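Local coordinates for protein lysine-sensitive aspartokinase 3 (Escherichia coli, PDB 2J0W) that phosphorylates L-aspartate with ATP to give 4-phospho-L-aspartate, the first step of lysine biosynthesis, under allosteric feedback inhibition by lysine, at residues A[136-148]-A[161-173]. Numbering follows the deposited sequence.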
loop_
_atom_site.group_PDB
_atom_site.type_symbol
_atom_site.label_atom_id
_atom_site.label_comp_id
_atom_site.label_asym_id
_atom_site.label_seq_id
_atom_site.Cartn_x
_atom_site.Cartn_y
_atom_site.Cartn_z
ATOM N N GLN A 136 -0.296 -9.302 -53.829
ATOM C CA GLN A 136 -1.507 -8.529 -53.620
ATOM C C GLN A 136 -1.377 -7.929 -52.232
ATOM O O GLN A 136 -1.676 -8.601 -51.252
ATOM C CB GLN A 136 -2.737 -9.435 -53.657
ATOM C CG GLN A 136 -3.225 -9.771 -55.036
ATOM C CD GLN A 136 -3.546 -8.525 -55.813
ATOM O OE1 GLN A 136 -2.661 -7.901 -56.413
ATOM N NE2 GLN A 136 -4.835 -8.129 -55.799
ATOM N N ALA A 137 -0.913 -6.687 -52.137
ATOM C CA ALA A 137 -0.771 -6.065 -50.824
ATOM C C ALA A 137 -1.322 -4.659 -50.864
ATOM O O ALA A 137 -0.835 -3.829 -51.625
ATOM C CB ALA A 137 0.707 -6.027 -50.407
ATOM N N GLN A 138 -2.340 -4.384 -50.058
ATOM C CA GLN A 138 -2.902 -3.042 -50.044
ATOM C C GLN A 138 -2.686 -2.284 -48.733
ATOM O O GLN A 138 -2.614 -2.863 -47.647
ATOM C CB GLN A 138 -4.390 -3.089 -50.417
ATOM C CG GLN A 138 -5.200 -4.118 -49.629
ATOM C CD GLN A 138 -6.614 -4.221 -50.134
ATOM O OE1 GLN A 138 -7.322 -3.210 -50.250
ATOM N NE2 GLN A 138 -7.057 -5.456 -50.430
ATOM N N TRP A 139 -2.579 -0.969 -48.873
ATOM C CA TRP A 139 -2.358 -0.062 -47.759
ATOM C C TRP A 139 -3.706 0.267 -47.131
ATOM O O TRP A 139 -4.703 0.420 -47.842
ATOM C CB TRP A 139 -1.687 1.211 -48.285
ATOM C CG TRP A 139 -1.292 2.206 -47.248
ATOM C CD1 TRP A 139 -0.130 2.231 -46.529
ATOM C CD2 TRP A 139 -2.058 3.337 -46.817
ATOM N NE1 TRP A 139 -0.127 3.311 -45.674
ATOM C CE2 TRP A 139 -1.300 4.005 -45.829
ATOM C CE3 TRP A 139 -3.316 3.852 -47.168
ATOM C CZ2 TRP A 139 -1.756 5.165 -45.187
ATOM C CZ3 TRP A 139 -3.772 5.009 -46.527
ATOM C CH2 TRP A 139 -2.993 5.649 -45.547
ATOM N N PHE A 140 -3.739 0.366 -45.801
ATOM C CA PHE A 140 -4.972 0.686 -45.087
ATOM C C PHE A 140 -4.701 1.648 -43.941
ATOM O O PHE A 140 -3.732 1.478 -43.207
ATOM C CB PHE A 140 -5.611 -0.582 -44.532
ATOM C CG PHE A 140 -6.964 -0.355 -43.936
ATOM C CD1 PHE A 140 -8.062 -0.108 -44.752
ATOM C CD2 PHE A 140 -7.141 -0.361 -42.559
ATOM C CE1 PHE A 140 -9.330 0.131 -44.202
ATOM C CE2 PHE A 140 -8.407 -0.123 -41.995
ATOM C CZ PHE A 140 -9.501 0.122 -42.819
ATOM N N ASP A 141 -5.574 2.639 -43.781
ATOM C CA ASP A 141 -5.442 3.658 -42.725
ATOM C C ASP A 141 -6.168 3.260 -41.422
ATOM O O ASP A 141 -7.374 3.501 -41.292
ATOM C CB ASP A 141 -6.012 4.985 -43.248
ATOM C CG ASP A 141 -5.777 6.147 -42.298
ATOM O OD1 ASP A 141 -5.715 5.940 -41.062
ATOM O OD2 ASP A 141 -5.670 7.286 -42.798
ATOM N N VAL A 142 -5.451 2.683 -40.453
ATOM C CA VAL A 142 -6.101 2.265 -39.212
ATOM C C VAL A 142 -7.023 3.300 -38.646
ATOM O O VAL A 142 -8.004 2.961 -37.991
ATOM C CB VAL A 142 -5.134 1.932 -38.062
ATOM C CG1 VAL A 142 -4.765 0.466 -38.088
ATOM C CG2 VAL A 142 -3.930 2.827 -38.119
ATOM N N ARG A 143 -6.720 4.564 -38.875
ATOM C CA ARG A 143 -7.571 5.602 -38.322
ATOM C C ARG A 143 -9.042 5.421 -38.682
ATOM O O ARG A 143 -9.922 5.884 -37.954
ATOM C CB ARG A 143 -7.053 6.972 -38.741
ATOM C CG ARG A 143 -5.699 7.257 -38.127
ATOM C CD ARG A 143 -5.163 8.587 -38.565
ATOM N NE ARG A 143 -4.864 8.581 -39.990
ATOM C CZ ARG A 143 -4.346 9.614 -40.648
ATOM N NH1 ARG A 143 -4.057 10.749 -40.011
ATOM N NH2 ARG A 143 -4.134 9.512 -41.949
ATOM N N LYS A 144 -9.318 4.730 -39.783
ATOM C CA LYS A 144 -10.708 4.487 -40.171
ATOM C C LYS A 144 -11.340 3.515 -39.181
ATOM O O LYS A 144 -12.562 3.462 -39.044
ATOM C CB LYS A 144 -10.797 3.877 -41.567
ATOM C CG LYS A 144 -10.240 4.727 -42.682
ATOM C CD LYS A 144 -10.328 3.962 -43.997
ATOM C CE LYS A 144 -9.522 4.630 -45.101
ATOM N NZ LYS A 144 -9.343 3.700 -46.254
ATOM N N VAL A 145 -10.506 2.752 -38.481
ATOM C CA VAL A 145 -11.011 1.780 -37.531
ATOM C C VAL A 145 -10.654 1.968 -36.071
ATOM O O VAL A 145 -11.497 1.743 -35.201
ATOM C CB VAL A 145 -10.596 0.381 -37.952
ATOM C CG1 VAL A 145 -10.498 -0.521 -36.739
ATOM C CG2 VAL A 145 -11.624 -0.164 -38.946
ATOM N N MET A 146 -9.417 2.373 -35.796
ATOM C CA MET A 146 -8.936 2.558 -34.424
ATOM C C MET A 146 -9.486 3.797 -33.729
ATOM O O MET A 146 -8.768 4.787 -33.575
ATOM C CB MET A 146 -7.405 2.628 -34.445
ATOM C CG MET A 146 -6.740 2.693 -33.090
ATOM S SD MET A 146 -7.081 1.214 -32.130
ATOM C CE MET A 146 -6.086 0.056 -32.979
ATOM N N ARG A 147 -10.750 3.753 -33.304
ATOM C CA ARG A 147 -11.362 4.890 -32.616
ATOM C C ARG A 147 -10.898 4.964 -31.178
ATOM O O ARG A 147 -10.880 3.949 -30.479
ATOM C CB ARG A 147 -12.874 4.775 -32.604
ATOM C CG ARG A 147 -13.560 6.035 -32.084
ATOM C CD ARG A 147 -14.157 6.789 -33.246
ATOM N NE ARG A 147 -13.185 6.896 -34.331
ATOM C CZ ARG A 147 -13.513 6.993 -35.614
ATOM N NH1 ARG A 147 -14.795 6.997 -35.970
ATOM N NH2 ARG A 147 -12.565 7.077 -36.539
ATOM N N THR A 148 -10.533 6.162 -30.719
ATOM C CA THR A 148 -10.083 6.336 -29.336
ATOM C C THR A 148 -10.747 7.565 -28.745
ATOM O O THR A 148 -11.480 8.259 -29.420
ATOM C CB THR A 148 -8.541 6.534 -29.248
ATOM O OG1 THR A 148 -8.188 7.852 -29.704
ATOM C CG2 THR A 148 -7.820 5.497 -30.108
ATOM N N ALA A 161 -16.465 0.250 -30.641
ATOM C CA ALA A 161 -16.316 0.964 -31.910
ATOM C C ALA A 161 -15.328 0.264 -32.837
ATOM O O ALA A 161 -15.589 0.084 -34.033
ATOM C CB ALA A 161 -15.874 2.403 -31.652
ATOM N N LEU A 162 -14.198 -0.143 -32.272
ATOM C CA LEU A 162 -13.161 -0.830 -33.034
ATOM C C LEU A 162 -13.673 -2.133 -33.644
ATOM O O LEU A 162 -13.153 -2.596 -34.658
ATOM C CB LEU A 162 -11.979 -1.132 -32.123
ATOM C CG LEU A 162 -10.764 -1.772 -32.768
ATOM C CD1 LEU A 162 -10.163 -0.797 -33.753
ATOM C CD2 LEU A 162 -9.743 -2.119 -31.703
ATOM N N ALA A 163 -14.688 -2.729 -33.023
ATOM C CA ALA A 163 -15.247 -3.972 -33.526
ATOM C C ALA A 163 -16.170 -3.744 -34.719
ATOM O O ALA A 163 -16.013 -4.379 -35.750
ATOM C CB ALA A 163 -15.985 -4.702 -32.406
ATOM N N GLU A 164 -17.134 -2.845 -34.589
ATOM C CA GLU A 164 -18.053 -2.579 -35.694
ATOM C C GLU A 164 -17.278 -2.135 -36.936
ATOM O O GLU A 164 -17.422 -2.723 -38.018
ATOM C CB GLU A 164 -19.052 -1.488 -35.302
ATOM C CG GLU A 164 -19.715 -1.738 -33.963
ATOM C CD GLU A 164 -20.265 -0.473 -33.343
ATOM O OE1 GLU A 164 -20.505 -0.469 -32.117
ATOM O OE2 GLU A 164 -20.459 0.520 -34.078
ATOM N N LEU A 165 -16.454 -1.101 -36.773
ATOM C CA LEU A 165 -15.661 -0.566 -37.872
ATOM C C LEU A 165 -14.803 -1.616 -38.590
ATOM O O LEU A 165 -14.931 -1.813 -39.805
ATOM C CB LEU A 165 -14.777 0.566 -37.356
ATOM C CG LEU A 165 -15.550 1.777 -36.825
ATOM C CD1 LEU A 165 -14.598 2.760 -36.162
ATOM C CD2 LEU A 165 -16.300 2.443 -37.968
ATOM N N ALA A 166 -13.937 -2.289 -37.838
ATOM C CA ALA A 166 -13.049 -3.304 -38.393
ATOM C C ALA A 166 -13.765 -4.341 -39.257
ATOM O O ALA A 166 -13.216 -4.814 -40.250
ATOM C CB ALA A 166 -12.301 -3.998 -37.264
ATOM N N ALA A 167 -14.985 -4.701 -38.883
ATOM C CA ALA A 167 -15.740 -5.690 -39.645
ATOM C C ALA A 167 -16.437 -5.051 -40.835
ATOM O O ALA A 167 -16.816 -5.736 -41.781
ATOM C CB ALA A 167 -16.769 -6.378 -38.744
ATOM N N LEU A 168 -16.597 -3.736 -40.799
ATOM C CA LEU A 168 -17.270 -3.053 -41.893
ATOM C C LEU A 168 -16.328 -2.447 -42.931
ATOM O O LEU A 168 -16.742 -2.185 -44.060
ATOM C CB LEU A 168 -18.202 -1.971 -41.332
ATOM C CG LEU A 168 -19.210 -2.472 -40.287
ATOM C CD1 LEU A 168 -20.038 -1.319 -39.740
ATOM C CD2 LEU A 168 -20.107 -3.526 -40.918
ATOM N N GLN A 169 -15.065 -2.240 -42.571
ATOM C CA GLN A 169 -14.125 -1.642 -43.512
ATOM C C GLN A 169 -12.828 -2.408 -43.695
ATOM O O GLN A 169 -12.207 -2.328 -44.758
ATOM C CB GLN A 169 -13.768 -0.222 -43.082
ATOM C CG GLN A 169 -14.942 0.687 -42.810
ATOM C CD GLN A 169 -14.616 2.141 -43.116
ATOM O OE1 GLN A 169 -14.552 2.543 -44.283
ATOM N NE2 GLN A 169 -14.392 2.933 -42.072
ATOM N N LEU A 170 -12.415 -3.138 -42.662
ATOM C CA LEU A 170 -11.162 -3.884 -42.700
ATOM C C LEU A 170 -11.288 -5.356 -43.073
ATOM O O LEU A 170 -10.392 -5.922 -43.708
ATOM C CB LEU A 170 -10.444 -3.770 -41.346
ATOM C CG LEU A 170 -9.045 -4.404 -41.307
ATOM C CD1 LEU A 170 -8.128 -3.650 -42.245
ATOM C CD2 LEU A 170 -8.479 -4.376 -39.909
ATOM N N LEU A 171 -12.389 -5.984 -42.677
ATOM C CA LEU A 171 -12.582 -7.395 -42.972
ATOM C C LEU A 171 -12.586 -7.640 -44.479
ATOM O O LEU A 171 -11.795 -8.438 -44.989
ATOM C CB LEU A 171 -13.880 -7.894 -42.336
ATOM C CG LEU A 171 -14.081 -9.407 -42.398
ATOM C CD1 LEU A 171 -12.934 -10.102 -41.713
ATOM C CD2 LEU A 171 -15.391 -9.771 -41.732
ATOM N N PRO A 172 -13.468 -6.950 -45.217
ATOM C CA PRO A 172 -13.517 -7.137 -46.670
ATOM C C PRO A 172 -12.135 -7.050 -47.311
ATOM O O PRO A 172 -11.814 -7.820 -48.217
ATOM C CB PRO A 172 -14.442 -6.017 -47.130
ATOM C CG PRO A 172 -15.422 -5.932 -45.994
ATOM C CD PRO A 172 -14.529 -6.029 -44.766
ATOM N N ARG A 173 -11.318 -6.116 -46.834
ATOM C CA ARG A 173 -9.974 -5.947 -47.375
ATOM C C ARG A 173 -9.077 -7.154 -47.076
ATOM O O ARG A 173 -8.156 -7.449 -47.841
ATOM C CB ARG A 173 -9.332 -4.665 -46.823
ATOM C CG ARG A 173 -9.385 -3.448 -47.748
ATOM C CD ARG A 173 -10.803 -2.971 -47.992
ATOM N NE ARG A 173 -11.498 -3.768 -48.999
ATOM C CZ ARG A 173 -12.777 -3.604 -49.324
ATOM N NH1 ARG A 173 -13.504 -2.674 -48.717
ATOM N NH2 ARG A 173 -13.329 -4.357 -50.267
#
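In the beta-alpha-beta unit formed by strand 137-139, helix 159-176 and strand 178-182 of the amino acid kinase domain, Phe140 and Val145 pack segment 136-148 against the helix. Phe140 has its CG anti to the backbone N (chi1 -173°), which swings the ring onto the helix, where Leu170 lies over one face. That is a CH-pi contact: Leu170 CD1 stands 3.7 Å from the centroid of the Phe140 ring, 23° off its normal and displaced toward the CD2-CE2 side. Phe140 CE1 also comes within 3.8 Å of Gln169 O. A serine in place of Phe140 would probably leave Leu170 CD1 without the face it rests on and open a gap between chain and helix.

About one turn earlier in the helix, Val145 packs on Leu165 and Ala166. Its CG2 meets Leu165 CB at 3.6 Å, and CG1 faces Ala166 CB at 4.0 Å. Leu165 CD1 comes to 3.4 Å from Val145 O and lies over a face of the Arg147 guanidinium, whose NH2 is hydrogen-bonded to Ser187 OG. A further turn earlier, Arg147 CB rests on Ala161 CB, 3.9 Å away.

Near the strand, Gln138 meets the aliphatic part of Arg173. The two side chains cross at about a right angle, with Gln138 OE1 3.3 Å from Arg173 CG; the two polar ends converge on Glu176, which accepts from Gln138 NE2 and forms a salt bridge with Arg173 NE.

Strand 137-139 is an outermost strand of the sheet within this chain, with 178-182 parallel beside it; 178-182 presents Val179 to Phe140 and Arg173, while helix 200-211 meets Met146 and Leu162 through Leu207.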